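Local structure of ABC transporter (Caldanaerobius, 4G68) at residues L157-K161 and E162-K166; M256-T259 and R260-T264; A265-Q269 and G270-M274. The protein probably binds xylan-derived oligosaccharides outside the cell as the solute-binding component of an ABC transporter, serving xylan utilization in a thermophilic bacterium. All blocks are in the same frame, centred on the assembly; numbering follows the deposited sequence.

Interaction 1: residues L157-K161 and E162-K166; sequences LYINK and ELFDK
Asn160 closes strand 144-160 and is at the same time the N-cap of the short helix 161-166, a strand-to-helix turn in a periplasmic-binding-protein fold. Its OD1 accepts from Leu163 N at 3.0 Å, the classic capping bond, with the donor lifted well out of the amide plane. With CG anti to the backbone N (chi1 -177°), the amide is carried forward over the first turn and lies obliquely across the Leu163 side chain, ND2 being 3.7 Å from Leu163 CD1. The backbone takes part too: Asn160 O receives Phe164 N at 3.2 Å in a nearly straight bond, and Leu163 N adds a weak one. The next carbonyl, Lys161 O, takes Asp165 N at 2.9 Å. On the buried side, Ile159 CG2 makes a CH-pi contact over the Phe164 face, 3.9 Å from the ring centroid and 28° off its normal, while Asn160 O lies at the edge of this ring, near its plane. Replacing Asn160 by an alanine is likely to leave Leu163 N without its side-chain acceptor, loosening the start of the helix, and to cost a bound water one of its two anchors. Farther out, Phe185 meets Phe164 edge-to-face, and Glu162 OE1 forms a salt bridge with Lys296. The water accepts from Asn160 ND2 and donates to Glu162 OE2, 3.0 Å from each.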
loop_
_atom_site.group_PDB
_atom_site.type_symbol
_atom_site.label_atom_id
_atom_site.label_comp_id
_atom_site.label_asym_id
_atom_site.label_seq_id
_atom_site.Cartn_x
_atom_site.Cartn_y
_atom_site.Cartn_z
ATOM N N LEU C 157 -8.314 -4.317 7.793
ATOM C CA LEU C 157 -8.318 -5.580 8.525
ATOM C C LEU C 157 -9.248 -6.531 7.767
ATOM O O LEU C 157 -10.462 -6.286 7.633
ATOM C CB LEU C 157 -8.716 -5.386 10.020
ATOM C CG LEU C 157 -8.856 -6.627 10.948
ATOM C CD1 LEU C 157 -7.594 -7.483 11.029
ATOM C CD2 LEU C 157 -9.319 -6.190 12.330
ATOM N N TYR C 158 -8.683 -7.659 7.318
ATOM C CA TYR C 158 -9.450 -8.719 6.668
ATOM C C TYR C 158 -9.806 -9.763 7.701
ATOM O O TYR C 158 -8.938 -10.224 8.425
ATOM C CB TYR C 158 -8.617 -9.376 5.559
ATOM C CG TYR C 158 -8.210 -8.409 4.479
ATOM C CD1 TYR C 158 -9.010 -8.209 3.364
ATOM C CD2 TYR C 158 -6.990 -7.742 4.536
ATOM C CE1 TYR C 158 -8.628 -7.336 2.346
ATOM C CE2 TYR C 158 -6.606 -6.857 3.530
ATOM C CZ TYR C 158 -7.414 -6.669 2.450
ATOM O OH TYR C 158 -6.994 -5.803 1.461
ATOM N N ILE C 159 -11.097 -10.124 7.751
ATOM C CA ILE C 159 -11.652 -11.091 8.696
ATOM C C ILE C 159 -12.143 -12.300 7.890
ATOM O O ILE C 159 -12.996 -12.137 7.013
ATOM C CB ILE C 159 -12.887 -10.434 9.427
ATOM C CG1 ILE C 159 -12.474 -9.159 10.129
ATOM C CG2 ILE C 159 -13.647 -11.394 10.370
ATOM C CD1 ILE C 159 -11.361 -9.434 11.107
ATOM N N ASN C 160 -11.611 -13.491 8.162
ATOM C CA ASN C 160 -12.208 -14.714 7.620
ATOM C C ASN C 160 -13.467 -15.026 8.436
ATOM O O ASN C 160 -13.340 -15.597 9.533
ATOM C CB ASN C 160 -11.221 -15.893 7.711
ATOM C CG ASN C 160 -11.776 -17.171 7.082
ATOM O OD1 ASN C 160 -12.955 -17.475 7.245
ATOM N ND2 ASN C 160 -10.959 -17.897 6.344
ATOM N N LYS C 161 -14.657 -14.648 7.923
ATOM C CA LYS C 161 -15.924 -14.789 8.683
ATOM C C LYS C 161 -16.180 -16.241 9.096
ATOM O O LYS C 161 -16.718 -16.495 10.188
ATOM C CB LYS C 161 -17.144 -14.324 7.881
ATOM C CG LYS C 161 -17.134 -12.857 7.402
ATOM C CD LYS C 161 -18.351 -12.631 6.491
ATOM C CE LYS C 161 -18.161 -11.480 5.518
ATOM N NZ LYS C 161 -19.118 -11.391 4.359
ATOM N N GLU C 162 -15.799 -17.172 8.227
ATOM C CA GLU C 162 -16.044 -18.609 8.455
ATOM C C GLU C 162 -15.269 -19.068 9.685
ATOM O O GLU C 162 -15.773 -19.868 10.487
ATOM C CB GLU C 162 -15.623 -19.447 7.268
ATOM C CG GLU C 162 -15.951 -20.938 7.464
ATOM C CD GLU C 162 -15.564 -21.764 6.252
ATOM O OE1 GLU C 162 -16.460 -22.022 5.417
ATOM O OE2 GLU C 162 -14.371 -22.139 6.137
ATOM N N LEU C 163 -14.052 -18.540 9.849
ATOM C CA LEU C 163 -13.204 -18.969 10.972
ATOM C C LEU C 163 -13.747 -18.388 12.278
ATOM O O LEU C 163 -13.777 -19.095 13.314
ATOM C CB LEU C 163 -11.705 -18.638 10.735
ATOM C CG LEU C 163 -10.969 -19.700 9.845
ATOM C CD1 LEU C 163 -9.563 -19.323 9.419
ATOM C CD2 LEU C 163 -10.935 -21.084 10.470
ATOM N N PHE C 164 -14.180 -17.129 12.222
ATOM C CA PHE C 164 -14.752 -16.460 13.407
ATOM C C PHE C 164 -16.034 -17.229 13.850
ATOM O O PHE C 164 -16.189 -17.548 15.058
ATOM C CB PHE C 164 -14.986 -14.931 13.158
ATOM C CG PHE C 164 -13.770 -14.071 13.419
ATOM C CD1 PHE C 164 -13.676 -13.286 14.580
ATOM C CD2 PHE C 164 -12.701 -14.051 12.526
ATOM C CE1 PHE C 164 -12.539 -12.513 14.847
ATOM C CE2 PHE C 164 -11.575 -13.272 12.772
ATOM C CZ PHE C 164 -11.484 -12.498 13.934
ATOM N N ASP C 165 -16.890 -17.567 12.880
ATOM C CA ASP C 165 -18.176 -18.262 13.143
ATOM C C ASP C 165 -17.915 -19.652 13.747
ATOM O O ASP C 165 -18.468 -20.018 14.842
ATOM C CB ASP C 165 -19.023 -18.386 11.858
ATOM C CG ASP C 165 -19.703 -17.064 11.431
ATOM O OD1 ASP C 165 -19.536 -16.015 12.103
ATOM O OD2 ASP C 165 -20.410 -17.081 10.380
ATOM N N LYS C 166 -17.042 -20.423 13.075
ATOM C CA LYS C 166 -16.649 -21.764 13.547
ATOM C C LYS C 166 -16.195 -21.798 15.017
ATOM O O LYS C 166 -16.484 -22.760 15.763
ATOM C CB LYS C 166 -15.542 -22.331 12.669
ATOM C CG LYS C 166 -15.212 -23.777 13.010
ATOM C CD LYS C 166 -14.125 -24.324 12.095
ATOM C CE LYS C 166 -13.749 -25.726 12.514
ATOM N NZ LYS C 166 -12.470 -26.167 11.866
HETATM O O HOH W 1 -11.804 -20.726 5.669
#

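Interaction 2: residues M256-T259 and R260-T264; sequences MGLT and RDEAT
Leu258 lies crosswise against Glu262, its CG 3.6 Å from Glu262 CB and equally near OE1, so that the methylene part and the carboxylate share one apolar neighbour. Beside it, Thr259 is the N-cap of helix 260-268 and forms a capping box with Glu262. Thr259 OG1 sits between its own backbone N and carbonyl carbon (chi1 65°), which directs it at the first turn, where it accepts from Glu262 N at 3.2 Å with an angle of 161°. The return bond is weak: Thr259 N reaches Glu262 OE1 at 3.4 Å, the Glu262 chain, extended beyond CG, reaching back toward the cap. Thr259 O then starts the regular helical pattern, accepting from Ala263 N at 3.1 Å. On the flank, Arg260 bends at chi2 and chi3 and places NE 2.8 Å from Asp261 OD1, a salt bridge between sequence neighbours; its NH1 pairs with Asp281. At the far end of the segment, Thr264 OG1 donates to Asp261 O from above the carbonyl plane. Two acidic side chains in the first turn, Asp261 and Glu262, would be expected to interact favourably with the positive end of the helix dipole, while the hydroxyl of Thr259 gives Glu262 N the acceptor that a preceding turn would otherwise supply.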
loop_
_atom_site.group_PDB
_atom_site.type_symbol
_atom_site.label_atom_id
_atom_site.label_comp_id
_atom_site.label_asym_id
_atom_site.label_seq_id
_atom_site.Cartn_x
_atom_site.Cartn_y
_atom_site.Cartn_z
ATOM N N MET C 256 8.736 -14.199 10.281
ATOM C CA MET C 256 9.830 -13.276 9.865
ATOM C C MET C 256 10.581 -13.746 8.608
ATOM O O MET C 256 11.231 -12.933 7.932
ATOM C CB MET C 256 10.796 -12.895 11.010
ATOM C CG MET C 256 10.244 -11.790 11.905
ATOM S SD MET C 256 11.099 -11.421 13.443
ATOM C CE MET C 256 11.546 -13.056 14.017
ATOM N N GLY C 257 10.451 -15.032 8.279
ATOM C CA GLY C 257 11.061 -15.623 7.072
ATOM C C GLY C 257 10.149 -15.713 5.857
ATOM O O GLY C 257 10.548 -16.231 4.815
ATOM N N LEU C 258 8.922 -15.212 5.986
ATOM C CA LEU C 258 7.941 -15.304 4.927
ATOM C C LEU C 258 7.666 -13.907 4.334
ATOM O O LEU C 258 7.776 -12.863 5.041
ATOM C CB LEU C 258 6.641 -16.013 5.406
ATOM C CG LEU C 258 6.267 -17.470 5.008
ATOM C CD1 LEU C 258 7.370 -18.535 5.100
ATOM C CD2 LEU C 258 5.041 -17.924 5.794
ATOM N N THR C 259 7.379 -13.906 3.036
ATOM C CA THR C 259 7.125 -12.680 2.255
ATOM C C THR C 259 5.651 -12.304 2.315
ATOM O O THR C 259 4.845 -13.078 2.813
ATOM C CB THR C 259 7.504 -12.863 0.782
ATOM O OG1 THR C 259 6.652 -13.837 0.176
ATOM C CG2 THR C 259 8.982 -13.273 0.625
ATOM N N ARG C 260 5.294 -11.118 1.813
ATOM C CA ARG C 260 3.877 -10.736 1.702
ATOM C C ARG C 260 3.079 -11.828 0.932
ATOM O O ARG C 260 2.003 -12.224 1.376
ATOM C CB ARG C 260 3.768 -9.372 0.996
ATOM C CG ARG C 260 2.339 -8.822 0.809
ATOM C CD ARG C 260 1.666 -9.269 -0.500
ATOM N NE ARG C 260 2.394 -8.855 -1.686
ATOM C CZ ARG C 260 2.216 -7.693 -2.323
ATOM N NH1 ARG C 260 1.314 -6.763 -1.889
ATOM N NH2 ARG C 260 2.959 -7.439 -3.418
ATOM N N ASP C 261 3.612 -12.249 -0.219
ATOM C CA ASP C 261 2.921 -13.222 -1.106
ATOM C C ASP C 261 2.722 -14.603 -0.456
ATOM O O ASP C 261 1.743 -15.282 -0.727
ATOM C CB ASP C 261 3.681 -13.421 -2.411
ATOM C CG ASP C 261 3.608 -12.215 -3.353
ATOM O OD1 ASP C 261 2.941 -11.207 -3.062
ATOM O OD2 ASP C 261 4.250 -12.300 -4.414
ATOM N N GLU C 262 3.672 -15.033 0.371
ATOM C CA GLU C 262 3.521 -16.250 1.149
ATOM C C GLU C 262 2.435 -16.069 2.209
ATOM O O GLU C 262 1.709 -16.991 2.541
ATOM C CB GLU C 262 4.854 -16.649 1.778
ATOM C CG GLU C 262 5.869 -17.041 0.681
ATOM C CD GLU C 262 7.162 -17.656 1.173
ATOM O OE1 GLU C 262 7.945 -17.006 1.878
ATOM O OE2 GLU C 262 7.432 -18.797 0.781
ATOM N N ALA C 263 2.328 -14.855 2.746
ATOM C CA ALA C 263 1.295 -14.583 3.736
ATOM C C ALA C 263 -0.125 -14.553 3.148
ATOM O O ALA C 263 -1.034 -15.158 3.708
ATOM C CB ALA C 263 1.605 -13.287 4.471
ATOM N N THR C 264 -0.313 -13.837 2.023
ATOM C CA THR C 264 -1.592 -13.842 1.305
ATOM C C THR C 264 -2.001 -15.295 0.853
ATOM O O THR C 264 -3.184 -15.677 0.847
ATOM C CB THR C 264 -1.585 -12.827 0.103
ATOM O OG1 THR C 264 -0.534 -13.171 -0.806
ATOM C CG2 THR C 264 -1.315 -11.412 0.612
#

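Interaction 3: residues A265-Q269 and G270-M274; sequences AEFNQ and GKAAM
Phe267 swings its ring out from the helix toward the chain that follows, CG lying anti to the backbone N (chi1 -165°), while the positive phi of Gly270 (78°) turns that chain back past the ring. The ring's leading atom is CE1, 3.2 Å from Ala272 O. Ala273 O is met at the ring edge, near its plane, and Ala272 CB stands 4.2 Å from Phe267 CD1. Contact with the returning chain is made mostly with carbonyl oxygens; Ala272 turns its CB toward the helix, while that of Ala273 points away. The turn itself is a Schellman motif ending helix 260-268. Lys271 N donates to Glu266 O at 3.1 Å, and Gly270 N to Phe267 O at the same length, the latter donor standing far above the carbonyl plane. A CB on Gly270 would collide with Gln269 O, which together with the positive phi suits glycine at this point. Lys271 CB rests 3.4 Å from Glu266 O, and the aliphatic chain of Lys271 passes alongside Gln269 CB. Around the ring, Phe285 packs edge-to-face and Tyr158 of strand 144-160 touches it. A water bridges the two sides of the turn, donating to Phe267 O at 2.8 Å and to Ala272 O at 2.7 Å.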
loop_
_atom_site.group_PDB
_atom_site.type_symbol
_atom_site.label_atom_id
_atom_site.label_comp_id
_atom_site.label_asym_id
_atom_site.label_seq_id
_atom_site.Cartn_x
_atom_site.Cartn_y
_atom_site.Cartn_z
ATOM N N ALA C 265 -1.025 -16.115 0.491
ATOM C CA ALA C 265 -1.347 -17.518 0.171
ATOM C C ALA C 265 -1.830 -18.291 1.437
ATOM O O ALA C 265 -2.828 -19.026 1.370
ATOM C CB ALA C 265 -0.141 -18.199 -0.480
ATOM N N GLU C 266 -1.164 -18.072 2.577
ATOM C CA GLU C 266 -1.649 -18.542 3.878
ATOM C C GLU C 266 -3.124 -18.210 4.087
ATOM O O GLU C 266 -3.974 -19.104 4.251
ATOM C CB GLU C 266 -0.880 -17.858 4.986
ATOM C CG GLU C 266 -0.034 -18.832 5.775
ATOM C CD GLU C 266 0.621 -18.203 6.994
ATOM O OE1 GLU C 266 0.356 -17.070 7.401
ATOM O OE2 GLU C 266 1.473 -18.875 7.567
ATOM N N PHE C 267 -3.410 -16.908 4.059
ATOM C CA PHE C 267 -4.749 -16.411 4.315
ATOM C C PHE C 267 -5.762 -16.867 3.315
ATOM O O PHE C 267 -6.900 -17.127 3.718
ATOM C CB PHE C 267 -4.785 -14.903 4.322
ATOM C CG PHE C 267 -6.050 -14.325 4.918
ATOM C CD1 PHE C 267 -6.417 -14.616 6.226
ATOM C CD2 PHE C 267 -6.853 -13.476 4.181
ATOM C CE1 PHE C 267 -7.561 -14.059 6.784
ATOM C CE2 PHE C 267 -7.980 -12.886 4.734
ATOM C CZ PHE C 267 -8.356 -13.198 6.034
ATOM N N ASN C 268 -5.370 -16.934 2.041
ATOM C CA ASN C 268 -6.304 -17.341 0.985
ATOM C C ASN C 268 -6.581 -18.834 0.959
ATOM O O ASN C 268 -7.567 -19.263 0.348
ATOM C CB ASN C 268 -6.090 -16.653 -0.408
ATOM C CG ASN C 268 -5.080 -17.353 -1.320
ATOM O OD1 ASN C 268 -4.620 -18.462 -1.079
ATOM N ND2 ASN C 268 -4.736 -16.673 -2.414
ATOM N N GLN C 269 -5.721 -19.608 1.647
ATOM C CA GLN C 269 -5.965 -21.046 1.840
ATOM C C GLN C 269 -6.765 -21.324 3.114
ATOM O O GLN C 269 -6.994 -22.472 3.476
ATOM C CB GLN C 269 -4.636 -21.810 1.837
ATOM C CG GLN C 269 -3.953 -21.830 0.468
ATOM C CD GLN C 269 -4.850 -22.366 -0.646
ATOM O OE1 GLN C 269 -5.350 -21.603 -1.505
ATOM N NE2 GLN C 269 -5.068 -23.667 -0.640
ATOM N N GLY C 270 -7.198 -20.262 3.775
ATOM C CA GLY C 270 -8.044 -20.386 4.982
ATOM C C GLY C 270 -7.251 -20.749 6.219
ATOM O O GLY C 270 -7.773 -21.341 7.142
ATOM N N LYS C 271 -5.972 -20.406 6.246
ATOM C CA LYS C 271 -5.079 -20.879 7.317
ATOM C C LYS C 271 -4.803 -19.842 8.399
ATOM O O LYS C 271 -3.952 -20.055 9.282
ATOM C CB LYS C 271 -3.740 -21.425 6.751
ATOM C CG LYS C 271 -3.866 -22.651 5.845
ATOM C CD LYS C 271 -2.481 -23.073 5.394
ATOM C CE LYS C 271 -2.512 -24.274 4.448
ATOM N NZ LYS C 271 -2.499 -25.523 5.251
ATOM N N ALA C 272 -5.502 -18.710 8.340
ATOM C CA ALA C 272 -5.410 -17.711 9.447
ATOM C C ALA C 272 -6.719 -16.974 9.605
ATOM O O ALA C 272 -7.423 -16.755 8.582
ATOM C CB ALA C 272 -4.280 -16.726 9.194
ATOM N N ALA C 273 -7.054 -16.622 10.867
ATOM C CA ALA C 273 -8.277 -15.784 11.194
ATOM C C ALA C 273 -8.303 -14.429 10.475
ATOM O O ALA C 273 -9.361 -14.078 9.893
ATOM C CB ALA C 273 -8.368 -15.524 12.701
ATOM N N MET C 274 -7.160 -13.688 10.564
ATOM C CA MET C 274 -6.979 -12.304 10.132
ATOM C C MET C 274 -5.701 -12.020 9.330
ATOM O O MET C 274 -4.795 -12.853 9.244
ATOM C CB MET C 274 -7.084 -11.268 11.318
ATOM C CG MET C 274 -8.226 -11.497 12.321
ATOM S SD MET C 274 -8.212 -10.503 13.842
ATOM C CE MET C 274 -8.982 -8.976 13.321
HETATM O O HOH W 2 -8.443 -17.115 6.105
#

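In the fold
Interaction 1 comes first along the chain, and interactions 2 and 3 follow about ninety residues later at the start and end of one helix, 260-268: a capping box opens it and a Schellman turn closes it, their centres 11 Å apart. The exit of interaction 3 leads into strand 274-278, antiparallel to strand 144-160, so it meets interaction 1 (centres 10 Å apart), where Asn160 N probably bonds to Ala273 O and Met274 packs on Leu157 and Ile159. Interaction 2 lies farther off, its centre 20 Å from that of interaction 1. Together they mark the start of helix 161-166 and both ends of helix 260-268; interactions 1 and 3 meet at the paired strands.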